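Long-range contact in lectin 2 (PDB 4TQJ), which binds sugars, specifically recognising N-acetylglucosamine at the non-reducing end of glycans: residues 211-216 with 260-265. The protein carries 1 engineered substitution. Sequence-based numbering, arbitrary orientation.
Sequences SVIDNF and GVFGQV
Val212 to Phe216 and Gly260 to Val265 run 41° apart end to end, their backbones coming nearest at Val212 and Phe262, whose CA atoms are 6.4 Å apart. No direct hydrogen bond joins the two segments. Two waters bridge them instead: both donate to Val212 O, which thus holds two bonds, and one accepts a bond from Phe262 N, 2.9 Å from the water oxygen, while the other donates to Phe262 O.

The rest is apolar packing around Phe262 and Val265. Ile213 meets Phe262 through its longer branch: CG1 rests 3.7 Å from Phe262 CB, and CD1 makes an off-centre CH-pi contact with the ring, 4.3 Å from its centroid and 30° off the normal. Val212 touches the same ring at a different place, through CG2 against CD2. Because Ile213 CG2 stands anti to its backbone N while CG1 takes the branch beside that N (chi1 -51°), the two arms divide: CG1 and CD1 go to Phe262, and CG2 meets Val265 CG2 at 3.8 Å. Phe216, coming from the opposite direction, brings CZ against Val265 CG1, and the amide ND2 of Asn215 meets the same CG1 at an oblique angle, in plain van der Waals contact. At its other end that amide is fixed, since Asn215 OD1 accepts from Phe216 N at 2.9 Å, in the carbonyl plane, and from Trp223 NE1.

Ile243 of strand 242-246 touches Ile213, Phe216 and Phe262. A classic beta bulge sets Val212 and Ile213 together opposite Val195 on strand 210-213, the edge of one antiparallel sheet; 260-265 leads into strand 266-269, the outer strand of the next. This is blade-to-blade packing at the rim of a beta-propeller, consistent with the FG-GAP-like repeats of this lectin.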
loop_
_atom_site.group_PDB
_atom_site.type_symbol
_atom_site.label_atom_id
_atom_site.label_comp_id
_atom_site.label_asym_id
_atom_site.label_seq_id
_atom_site.Cartn_x
_atom_site.Cartn_y
_atom_site.Cartn_z
ATOM N N SER A 211 -3.215 -11.375 -38.615
ATOM C CA SER A 211 -4.045 -12.467 -38.138
ATOM C C SER A 211 -3.181 -13.516 -37.455
ATOM O O SER A 211 -2.129 -13.874 -37.976
ATOM C CB SER A 211 -4.811 -13.108 -39.306
ATOM O OG SER A 211 -5.495 -14.276 -38.874
ATOM N N VAL A 212 -3.627 -14.024 -36.308
ATOM C CA VAL A 212 -2.861 -15.040 -35.594
ATOM C C VAL A 212 -3.621 -16.331 -35.274
ATOM O O VAL A 212 -2.995 -17.357 -35.029
ATOM C CB VAL A 212 -2.268 -14.505 -34.273
ATOM C CG1 VAL A 212 -1.250 -13.397 -34.551
ATOM C CG2 VAL A 212 -3.392 -14.040 -33.341
ATOM N N ILE A 213 -4.947 -16.271 -35.234
ATOM C CA ILE A 213 -5.763 -17.468 -34.997
ATOM C C ILE A 213 -7.032 -17.382 -35.828
ATOM O O ILE A 213 -7.641 -16.312 -35.931
ATOM C CB ILE A 213 -6.170 -17.638 -33.510
ATOM C CG1 ILE A 213 -4.966 -17.532 -32.573
ATOM C CG2 ILE A 213 -6.883 -18.981 -33.286
ATOM C CD1 ILE A 213 -5.364 -17.320 -31.127
ATOM N N ASP A 214 -7.428 -18.502 -36.428
ATOM C CA ASP A 214 -8.659 -18.546 -37.211
ATOM C C ASP A 214 -9.738 -19.216 -36.376
ATOM O O ASP A 214 -10.227 -20.299 -36.715
ATOM C CB ASP A 214 -8.452 -19.310 -38.528
ATOM C CG ASP A 214 -7.388 -18.681 -39.412
ATOM O OD1 ASP A 214 -7.113 -17.474 -39.266
ATOM O OD2 ASP A 214 -6.826 -19.397 -40.266
ATOM N N ASN A 215 -10.079 -18.570 -35.267
ATOM C CA ASN A 215 -10.958 -19.133 -34.250
ATOM C C ASN A 215 -11.253 -18.054 -33.190
ATOM O O ASN A 215 -10.789 -16.912 -33.307
ATOM C CB ASN A 215 -10.324 -20.385 -33.614
ATOM C CG ASN A 215 -11.355 -21.473 -33.289
ATOM O OD1 ASN A 215 -12.484 -21.182 -32.895
ATOM N ND2 ASN A 215 -10.957 -22.739 -33.453
ATOM N N PHE A 216 -12.043 -18.413 -32.186
ATOM C CA PHE A 216 -12.463 -17.479 -31.150
ATOM C C PHE A 216 -13.234 -16.268 -31.687
ATOM O O PHE A 216 -13.328 -15.244 -31.014
ATOM C CB PHE A 216 -11.262 -16.999 -30.316
ATOM C CG PHE A 216 -10.553 -18.100 -29.576
ATOM C CD1 PHE A 216 -11.166 -18.756 -28.518
ATOM C CD2 PHE A 216 -9.265 -18.470 -29.927
ATOM C CE1 PHE A 216 -10.506 -19.765 -27.829
ATOM C CE2 PHE A 216 -8.601 -19.475 -29.246
ATOM C CZ PHE A 216 -9.218 -20.134 -28.199
ATOM N N GLY A 260 4.060 -14.224 -29.579
ATOM C CA GLY A 260 2.855 -13.806 -30.272
ATOM C C GLY A 260 2.465 -14.738 -31.399
ATOM O O GLY A 260 1.608 -14.407 -32.213
ATOM N N VAL A 261 3.089 -15.909 -31.453
ATOM C CA VAL A 261 2.629 -16.957 -32.361
ATOM C C VAL A 261 1.801 -17.984 -31.586
ATOM O O VAL A 261 2.280 -18.549 -30.592
ATOM C CB VAL A 261 3.814 -17.692 -33.032
ATOM C CG1 VAL A 261 3.286 -18.752 -34.003
ATOM C CG2 VAL A 261 4.735 -16.701 -33.757
ATOM N N PHE A 262 0.580 -18.256 -32.057
ATOM C CA PHE A 262 -0.333 -19.156 -31.350
ATOM C C PHE A 262 -0.462 -20.554 -31.945
ATOM O O PHE A 262 -0.518 -20.715 -33.166
ATOM C CB PHE A 262 -1.714 -18.504 -31.192
ATOM C CG PHE A 262 -1.691 -17.300 -30.294
ATOM C CD1 PHE A 262 -1.952 -17.426 -28.947
ATOM C CD2 PHE A 262 -1.333 -16.056 -30.793
ATOM C CE1 PHE A 262 -1.895 -16.326 -28.107
ATOM C CE2 PHE A 262 -1.275 -14.948 -29.962
ATOM C CZ PHE A 262 -1.555 -15.084 -28.620
ATOM N N GLY A 263 -0.507 -21.550 -31.060
ATOM C CA GLY A 263 -0.653 -22.942 -31.436
ATOM C C GLY A 263 -2.096 -23.354 -31.692
ATOM O O GLY A 263 -3.003 -22.524 -31.696
ATOM N N GLN A 264 -2.313 -24.642 -31.919
ATOM C CA GLN A 264 -3.648 -25.122 -32.250
ATOM C C GLN A 264 -4.629 -24.913 -31.092
ATOM O O GLN A 264 -4.245 -24.892 -29.923
ATOM C CB GLN A 264 -3.619 -26.587 -32.688
ATOM C CG GLN A 264 -3.026 -27.527 -31.668
ATOM C CD GLN A 264 -3.041 -28.979 -32.127
ATOM O OE1 GLN A 264 -1.986 -29.624 -32.216
ATOM N NE2 GLN A 264 -4.242 -29.506 -32.410
ATOM N N VAL A 265 -5.899 -24.754 -31.436
ATOM C CA VAL A 265 -6.935 -24.478 -30.452
ATOM C C VAL A 265 -7.505 -25.775 -29.901
ATOM O O VAL A 265 -8.140 -26.543 -30.631
ATOM C CB VAL A 265 -8.052 -23.654 -31.088
ATOM C CG1 VAL A 265 -9.191 -23.431 -30.104
ATOM C CG2 VAL A 265 -7.482 -22.332 -31.601
HETATM O O HOH W 1 -0.187 -17.479 -34.737
HETATM O O HOH W 2 -2.675 -20.098 -35.130
#